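Local atomic coordinates of alkylhalidase CmlS (Streptomyces venezuelae, PDB entry 3I3L), a protein that binds flavin-adenine dinucleotide and acts as a flavin-dependent halogenase in chloramphenicol biosynthesis. Residues F319-F324 and Q372-F377; V251-K256 and R392-T397. All coordinates share one frame; numbering follows the deposited sequence.

Contact 1: F319-F324 and Q372-F377. With FAD (flavin-adenine dinucleotide), chain B.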
loop_
_atom_site.group_PDB
_atom_site.type_symbol
_atom_site.label_atom_id
_atom_site.label_comp_id
_atom_site.label_asym_id
_atom_site.label_seq_id
_atom_site.Cartn_x
_atom_site.Cartn_y
_atom_site.Cartn_z
ATOM N N PHE A 319 -5.436 1.291 -8.549
ATOM C CA PHE A 319 -4.038 1.013 -8.930
ATOM C C PHE A 319 -3.157 2.192 -8.488
ATOM O O PHE A 319 -3.493 3.388 -8.677
ATOM C CB PHE A 319 -3.880 0.827 -10.443
ATOM C CG PHE A 319 -2.483 0.449 -10.854
ATOM C CD1 PHE A 319 -2.115 -0.877 -10.883
ATOM C CD2 PHE A 319 -1.521 1.425 -11.138
ATOM C CE1 PHE A 319 -0.817 -1.261 -11.181
ATOM C CE2 PHE A 319 -0.221 1.073 -11.477
ATOM C CZ PHE A 319 0.141 -0.278 -11.517
ATOM N N THR A 320 -2.058 1.860 -7.834
ATOM C CA THR A 320 -1.198 2.842 -7.217
ATOM C C THR A 320 0.108 2.740 -7.972
ATOM O O THR A 320 0.552 1.631 -8.269
ATOM C CB THR A 320 -0.940 2.491 -5.681
ATOM O OG1 THR A 320 -0.661 1.067 -5.566
ATOM C CG2 THR A 320 -2.131 2.797 -4.821
ATOM N N ASP A 321 0.686 3.897 -8.321
ATOM C CA ASP A 321 2.052 4.018 -8.857
ATOM C C ASP A 321 2.980 3.161 -8.035
ATOM O O ASP A 321 3.069 3.326 -6.813
ATOM C CB ASP A 321 2.476 5.493 -8.694
ATOM C CG ASP A 321 3.859 5.772 -9.262
ATOM O OD1 ASP A 321 4.788 4.957 -9.023
ATOM O OD2 ASP A 321 4.018 6.823 -9.950
ATOM N N PRO A 322 3.643 2.205 -8.686
ATOM C CA PRO A 322 4.401 1.146 -8.023
ATOM C C PRO A 322 5.743 1.584 -7.385
ATOM O O PRO A 322 6.566 0.720 -7.022
ATOM C CB PRO A 322 4.679 0.157 -9.169
ATOM C CG PRO A 322 4.738 1.080 -10.426
ATOM C CD PRO A 322 3.560 2.008 -10.145
ATOM N N LEU A 323 5.983 2.880 -7.274
ATOM C CA LEU A 323 7.211 3.403 -6.681
ATOM C C LEU A 323 7.532 2.782 -5.322
ATOM O O LEU A 323 8.666 2.431 -5.063
ATOM C CB LEU A 323 7.094 4.909 -6.495
ATOM C CG LEU A 323 8.288 5.665 -5.951
ATOM C CD1 LEU A 323 9.578 5.405 -6.808
ATOM C CD2 LEU A 323 7.967 7.154 -5.854
ATOM N N PHE A 324 6.519 2.671 -4.471
ATOM C CA PHE A 324 6.668 2.031 -3.153
ATOM C C PHE A 324 6.171 0.593 -3.092
ATOM O O PHE A 324 5.940 0.064 -2.031
ATOM C CB PHE A 324 6.038 2.902 -2.067
ATOM C CG PHE A 324 6.669 4.292 -1.995
ATOM C CD1 PHE A 324 7.936 4.470 -1.437
ATOM C CD2 PHE A 324 6.017 5.397 -2.539
ATOM C CE1 PHE A 324 8.557 5.758 -1.376
ATOM C CE2 PHE A 324 6.591 6.677 -2.472
ATOM C CZ PHE A 324 7.878 6.855 -1.919
ATOM N N GLN A 372 -1.271 11.336 -2.049
ATOM C CA GLN A 372 -0.751 12.582 -1.450
ATOM C C GLN A 372 0.741 12.480 -1.147
ATOM O O GLN A 372 1.504 13.413 -1.326
ATOM C CB GLN A 372 -1.498 12.915 -0.145
ATOM C CG GLN A 372 -0.518 13.062 1.087
ATOM C CD GLN A 372 -1.096 12.603 2.494
ATOM O OE1 GLN A 372 -0.618 11.610 3.085
ATOM N NE2 GLN A 372 -2.111 13.318 3.001
ATOM N N PHE A 373 1.151 11.320 -0.699
ATOM C CA PHE A 373 2.496 11.080 -0.280
ATOM C C PHE A 373 3.375 11.058 -1.497
ATOM O O PHE A 373 4.398 11.742 -1.562
ATOM C CB PHE A 373 2.497 9.729 0.389
ATOM C CG PHE A 373 3.780 9.340 1.017
ATOM C CD1 PHE A 373 4.613 8.454 0.381
ATOM C CD2 PHE A 373 4.112 9.798 2.314
ATOM C CE1 PHE A 373 5.837 8.057 1.018
ATOM C CE2 PHE A 373 5.282 9.393 2.962
ATOM C CZ PHE A 373 6.152 8.538 2.328
ATOM N N LEU A 374 2.959 10.267 -2.478
ATOM C CA LEU A 374 3.577 10.217 -3.768
ATOM C C LEU A 374 3.847 11.607 -4.379
ATOM O O LEU A 374 4.900 11.841 -4.960
ATOM C CB LEU A 374 2.640 9.479 -4.690
ATOM C CG LEU A 374 3.281 8.874 -5.913
ATOM C CD1 LEU A 374 4.395 7.995 -5.471
ATOM C CD2 LEU A 374 2.156 8.029 -6.574
ATOM N N ALA A 375 2.888 12.512 -4.250
ATOM C CA ALA A 375 3.007 13.827 -4.820
ATOM C C ALA A 375 4.220 14.540 -4.212
ATOM O O ALA A 375 4.960 15.227 -4.917
ATOM C CB ALA A 375 1.687 14.643 -4.545
ATOM N N SER A 376 4.398 14.400 -2.900
ATOM C CA SER A 376 5.586 14.900 -2.203
ATOM C C SER A 376 6.876 14.353 -2.791
ATOM O O SER A 376 7.734 15.114 -3.210
ATOM C CB SER A 376 5.504 14.539 -0.724
ATOM O OG SER A 376 4.544 15.363 -0.130
ATOM N N PHE A 377 7.012 13.035 -2.852
ATOM C CA PHE A 377 8.212 12.450 -3.440
ATOM C C PHE A 377 8.505 12.920 -4.851
ATOM O O PHE A 377 9.639 13.303 -5.133
ATOM C CB PHE A 377 8.266 10.927 -3.359
ATOM C CG PHE A 377 8.654 10.440 -2.030
ATOM C CD1 PHE A 377 7.704 10.290 -1.016
ATOM C CD2 PHE A 377 9.979 10.142 -1.764
ATOM C CE1 PHE A 377 8.082 9.841 0.258
ATOM C CE2 PHE A 377 10.355 9.694 -0.511
ATOM C CZ PHE A 377 9.394 9.548 0.506
HETATM P PA FAD B . -3.521 -9.486 -10.871
HETATM O O1A FAD B . -3.571 -8.803 -12.219
HETATM O O2A FAD B . -2.169 -9.820 -10.345
HETATM O O5B FAD B . -4.420 -10.846 -10.966
HETATM C C5B FAD B . -5.687 -10.823 -11.591
HETATM C C4B FAD B . -6.016 -12.173 -12.268
HETATM O O4B FAD B . -7.365 -12.083 -12.784
HETATM C C3B FAD B . -5.121 -12.476 -13.447
HETATM O O3B FAD B . -4.442 -13.674 -13.226
HETATM C C2B FAD B . -6.076 -12.612 -14.643
HETATM O O2B FAD B . -5.753 -13.720 -15.423
HETATM C C1B FAD B . -7.441 -12.794 -13.996
HETATM N N9A FAD B . -8.604 -12.311 -14.716
HETATM C C8A FAD B . -8.756 -11.107 -15.337
HETATM N N7A FAD B . -10.003 -11.041 -15.853
HETATM C C5A FAD B . -10.628 -12.223 -15.646
HETATM C C6A FAD B . -11.889 -12.680 -15.983
HETATM N N6A FAD B . -12.742 -11.910 -16.634
HETATM N N1A FAD B . -12.247 -13.936 -15.571
HETATM C C2A FAD B . -11.381 -14.747 -14.880
HETATM N N3A FAD B . -10.149 -14.275 -14.547
HETATM C C4A FAD B . -9.772 -13.032 -14.919
HETATM N N1 FAD B . 3.216 -4.589 -6.998
HETATM C C2 FAD B . 4.046 -4.892 -5.932
HETATM O O2 FAD B . 3.519 -5.268 -4.893
HETATM N N3 FAD B . 5.405 -4.753 -6.023
HETATM C C4 FAD B . 5.987 -4.312 -7.182
HETATM O O4 FAD B . 7.255 -4.215 -7.245
HETATM C C4X FAD B . 5.159 -3.972 -8.253
HETATM N N5 FAD B . 5.708 -3.544 -9.431
HETATM C C5X FAD B . 4.890 -3.314 -10.514
HETATM C C6 FAD B . 5.442 -2.863 -11.722
HETATM C C7 FAD B . 4.613 -2.558 -12.775
HETATM C C7M FAD B . 5.176 -2.090 -14.095
HETATM C C8 FAD B . 3.245 -2.762 -12.625
HETATM C C8M FAD B . 2.326 -2.545 -13.761
HETATM C C9 FAD B . 2.674 -3.168 -11.415
HETATM C C9A FAD B . 3.537 -3.446 -10.366
HETATM N N10 FAD B . 2.972 -3.903 -9.209
HETATM C C10 FAD B . 3.759 -4.118 -8.142
HETATM C "C1'" FAD B . 1.483 -3.876 -9.147
HETATM C "C2'" FAD B . 0.954 -5.253 -8.823
HETATM O "O2'" FAD B . 1.529 -6.141 -9.695
HETATM C "C3'" FAD B . -0.545 -5.387 -8.821
HETATM O "O3'" FAD B . -1.091 -4.506 -7.864
HETATM C "C4'" FAD B . -0.972 -6.840 -8.425
HETATM O "O4'" FAD B . -0.627 -7.771 -9.414
HETATM C "C5'" FAD B . -2.485 -6.903 -8.273
HETATM O "O5'" FAD B . -2.881 -8.175 -7.847
HETATM P P FAD B . -4.344 -8.604 -8.258
HETATM O O1P FAD B . -5.302 -7.471 -7.965
HETATM O O2P FAD B . -4.648 -9.984 -7.683
HETATM O O3P FAD B . -4.363 -8.608 -9.876
#
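Phe373 turns the edge of its ring toward the face of Phe324 in an offset edge-to-face pair. The planes stand at 64° and the centroids are 5.5 Å apart. Phe373 CE1 does the touching, 3.8 Å from Phe324 CZ.

Leu374 spreads its two methyl branches over the loop 319-324. Its CG lies anti to the backbone N (chi1 -158°), and from there the two methyls branch toward different loop residues. Leu374 CD1 rests 3.7 Å from Leu323 CD2 and also meets Phe324 CE2. CD2 packs on CB of Asp321. The carboxylate of Asp321 is used by other groups. Asp321 OD1 accepts from Leu323 N at 3.0 Å through the anti lone pair, an Asx turn that shapes the loop beside the flavin. Its OD2 is hydrogen-bonded to Tyr378 and Asn205, so this buried acid is well supplied with donors.

Phe377 completes the aromatic cluster. Phe324 points its edge at the face of Phe377, with Phe324 CZ 3.5 Å above the plane and over the ring centre. The centroids are 4.9 Å apart and the planes stand at 70°. Phe324 thus offers a face to one helix residue and an edge to the other.

Phe319 and Pro322 of the same loop line the cofactor pocket. Pro322 CB is 3.7 Å from C5X of the FAD, and the Phe319 ring meets C9 edge-on. The contact is buried, and its loop lies between the flavin and helix 352-382. Helix 430-439 packs on Phe373 and Phe377, while strand 287-302 lies against Phe319 and Asp321.

Contact 2: V251-K256 and R392-T397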
loop_
_atom_site.group_PDB
_atom_site.type_symbol
_atom_site.label_atom_id
_atom_site.label_comp_id
_atom_site.label_asym_id
_atom_site.label_seq_id
_atom_site.Cartn_x
_atom_site.Cartn_y
_atom_site.Cartn_z
ATOM N N VAL A 251 9.933 3.471 -15.762
ATOM C CA VAL A 251 8.602 4.072 -15.630
ATOM C C VAL A 251 8.670 5.491 -16.217
ATOM O O VAL A 251 9.401 6.352 -15.720
ATOM C CB VAL A 251 8.114 4.071 -14.148
ATOM C CG1 VAL A 251 6.713 4.691 -14.010
ATOM C CG2 VAL A 251 8.086 2.602 -13.622
ATOM N N VAL A 252 7.903 5.706 -17.289
ATOM C CA VAL A 252 7.962 6.938 -18.068
ATOM C C VAL A 252 6.530 7.420 -18.258
ATOM O O VAL A 252 5.578 6.786 -17.748
ATOM C CB VAL A 252 8.641 6.719 -19.426
ATOM C CG1 VAL A 252 10.094 6.284 -19.238
ATOM C CG2 VAL A 252 7.902 5.634 -20.287
ATOM N N ASP A 253 6.355 8.556 -18.931
ATOM C CA ASP A 253 5.015 9.155 -19.048
ATOM C C ASP A 253 4.312 8.510 -20.228
ATOM O O ASP A 253 4.969 7.993 -21.121
ATOM C CB ASP A 253 5.108 10.661 -19.213
ATOM C CG ASP A 253 3.747 11.334 -19.235
ATOM O OD1 ASP A 253 3.091 11.409 -18.177
ATOM O OD2 ASP A 253 3.314 11.751 -20.341
ATOM N N ARG A 254 2.987 8.534 -20.254
ATOM C CA ARG A 254 2.294 7.837 -21.320
ATOM C C ARG A 254 2.556 8.501 -22.655
ATOM O O ARG A 254 2.314 7.890 -23.699
ATOM C CB ARG A 254 0.766 7.733 -21.054
ATOM C CG ARG A 254 -0.089 8.871 -21.546
ATOM C CD ARG A 254 0.193 10.168 -20.832
ATOM N NE ARG A 254 -0.854 11.147 -21.081
ATOM C CZ ARG A 254 -0.621 12.382 -21.560
ATOM N NH1 ARG A 254 0.636 12.796 -21.821
ATOM N NH2 ARG A 254 -1.629 13.241 -21.721
ATOM N N SER A 255 3.026 9.761 -22.626
ATOM C CA SER A 255 3.415 10.495 -23.860
ATOM C C SER A 255 4.534 9.826 -24.626
ATOM O O SER A 255 4.799 10.213 -25.786
ATOM C CB SER A 255 3.843 11.952 -23.568
ATOM O OG SER A 255 5.028 12.029 -22.760
ATOM N N LYS A 256 5.187 8.837 -24.018
ATOM C CA LYS A 256 6.269 8.070 -24.683
ATOM C C LYS A 256 5.717 6.917 -25.484
ATOM O O LYS A 256 6.498 6.171 -26.147
ATOM C CB LYS A 256 7.321 7.511 -23.691
ATOM C CG LYS A 256 8.061 8.559 -22.878
ATOM C CD LYS A 256 8.990 9.426 -23.822
ATOM C CE LYS A 256 9.756 10.521 -23.028
ATOM N NZ LYS A 256 10.767 11.176 -23.872
ATOM N N ARG A 392 6.730 17.315 -14.809
ATOM C CA ARG A 392 5.774 18.408 -14.839
ATOM C C ARG A 392 4.355 17.909 -14.558
ATOM O O ARG A 392 3.549 18.606 -13.946
ATOM C CB ARG A 392 5.817 19.047 -16.247
ATOM C CG ARG A 392 4.749 20.086 -16.534
ATOM C CD ARG A 392 5.156 21.010 -17.788
ATOM N NE ARG A 392 5.187 20.300 -19.042
ATOM C CZ ARG A 392 6.296 19.895 -19.700
ATOM N NH1 ARG A 392 6.201 19.276 -20.858
ATOM N NH2 ARG A 392 7.517 20.113 -19.222
ATOM N N LYS A 393 4.012 16.745 -15.085
ATOM C CA LYS A 393 2.688 16.222 -14.812
ATOM C C LYS A 393 2.576 15.826 -13.344
ATOM O O LYS A 393 1.509 15.900 -12.798
ATOM C CB LYS A 393 2.316 15.039 -15.762
ATOM C CG LYS A 393 2.255 15.443 -17.274
ATOM C CD LYS A 393 1.151 16.511 -17.517
ATOM C CE LYS A 393 0.870 16.777 -19.005
ATOM N NZ LYS A 393 -0.356 16.010 -19.443
ATOM N N ARG A 394 3.670 15.411 -12.724
ATOM C CA ARG A 394 3.566 14.755 -11.420
ATOM C C ARG A 394 3.907 15.617 -10.213
ATOM O O ARG A 394 3.466 15.322 -9.071
ATOM C CB ARG A 394 4.370 13.458 -11.404
ATOM C CG ARG A 394 3.714 12.386 -12.217
ATOM C CD ARG A 394 4.774 11.377 -12.711
ATOM N NE ARG A 394 4.181 10.416 -13.624
ATOM C CZ ARG A 394 3.903 10.670 -14.916
ATOM N NH1 ARG A 394 4.182 11.859 -15.444
ATOM N NH2 ARG A 394 3.385 9.737 -15.697
ATOM N N ARG A 395 4.656 16.702 -10.444
ATOM C CA ARG A 395 5.103 17.543 -9.345
ATOM C C ARG A 395 3.944 18.374 -8.925
ATOM O O ARG A 395 3.067 18.603 -9.717
ATOM C CB ARG A 395 6.310 18.428 -9.756
ATOM C CG ARG A 395 5.980 19.655 -10.673
ATOM C CD ARG A 395 7.308 20.316 -11.223
ATOM N NE ARG A 395 6.994 21.227 -12.331
ATOM C CZ ARG A 395 7.494 21.182 -13.576
ATOM N NH1 ARG A 395 8.442 20.303 -13.954
ATOM N NH2 ARG A 395 7.038 22.052 -14.484
ATOM N N ILE A 396 3.927 18.820 -7.667
ATOM C CA ILE A 396 2.806 19.584 -7.179
ATOM C C ILE A 396 2.613 20.904 -7.980
ATOM O O ILE A 396 3.592 21.604 -8.311
ATOM C CB ILE A 396 2.980 19.882 -5.669
ATOM C CG1 ILE A 396 2.467 18.703 -4.852
ATOM C CG2 ILE A 396 2.244 21.244 -5.240
ATOM C CD1 ILE A 396 3.096 18.651 -3.430
ATOM N N THR A 397 1.353 21.211 -8.268
ATOM C CA THR A 397 0.942 22.389 -9.027
ATOM C C THR A 397 0.643 23.500 -8.033
ATOM O O THR A 397 -0.165 23.308 -7.151
ATOM C CB THR A 397 -0.390 22.084 -9.795
ATOM O OG1 THR A 397 -0.093 21.362 -10.988
ATOM C CG2 THR A 397 -1.159 23.372 -10.179
#
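Asp253 and Arg394 form a buried salt bridge, the centre of a network that also includes Arg254. It joins the end of strand 245-253, part of the large mixed sheet, to the end of helix 389-394. The Asp253 side chain also makes an Asx turn where the chain leaves the strand.

Arg394 approaches end-on, and its NH1 and NH2 both donate to the single atom Asp253 OD1, each at 3.0 Å. The oxygen lies in the guanidinium plane; both nitrogens come from its anti side, somewhat out of the carboxylate plane. The carboxylate and guanidinium planes are 86° apart. An extended chain from CG to NE brings Arg394 to the strand. Its NH2 also donates to Asn205 and its NH1 to the carbonyl of Phe390, so the guanidinium is fixed from several directions. Arg254 NH1 takes the syn lone pair of Asp253 OD2 at 3.2 Å and has a second acid partner in Glu389.

One pair has like charges. Lys393 NZ comes within 3.8 Å of Arg254 NH2. The nearby acids Asp253 and Glu389 probably ease this approach.

The remaining bonds to this carboxylate are local and come from uncharged donors. Ser255 N, the donor of the Asx turn, reaches Asp253 OD2 from above the carboxylate plane, at 3.0 Å and 160°. Ser255 OG lies 3.0 Å from the same Asp253 OD2, on its anti lone pair.

Contact 1 is nested along the chain inside the loop closed by contact 2, and their centres are about 12 Å apart. Helix 352-382 carries 372-377; helix 389-394, the next in the chain, ends within 392-397. The two contacts touch where Ala375 CB packs 4.1 Å from Ile396 CG1. Asn205 also connects them, since it is hydrogen-bonded to both Asp321 and Arg394. Contact 1 borders the flavin directly, whereas the Val252 side chain of contact 2 is about 10 Å from the FAD. Asp297, the covalent flavin site, lies near both: its side chain is about 8 Å from that of Asp321 and about 9 Å from that of Arg394.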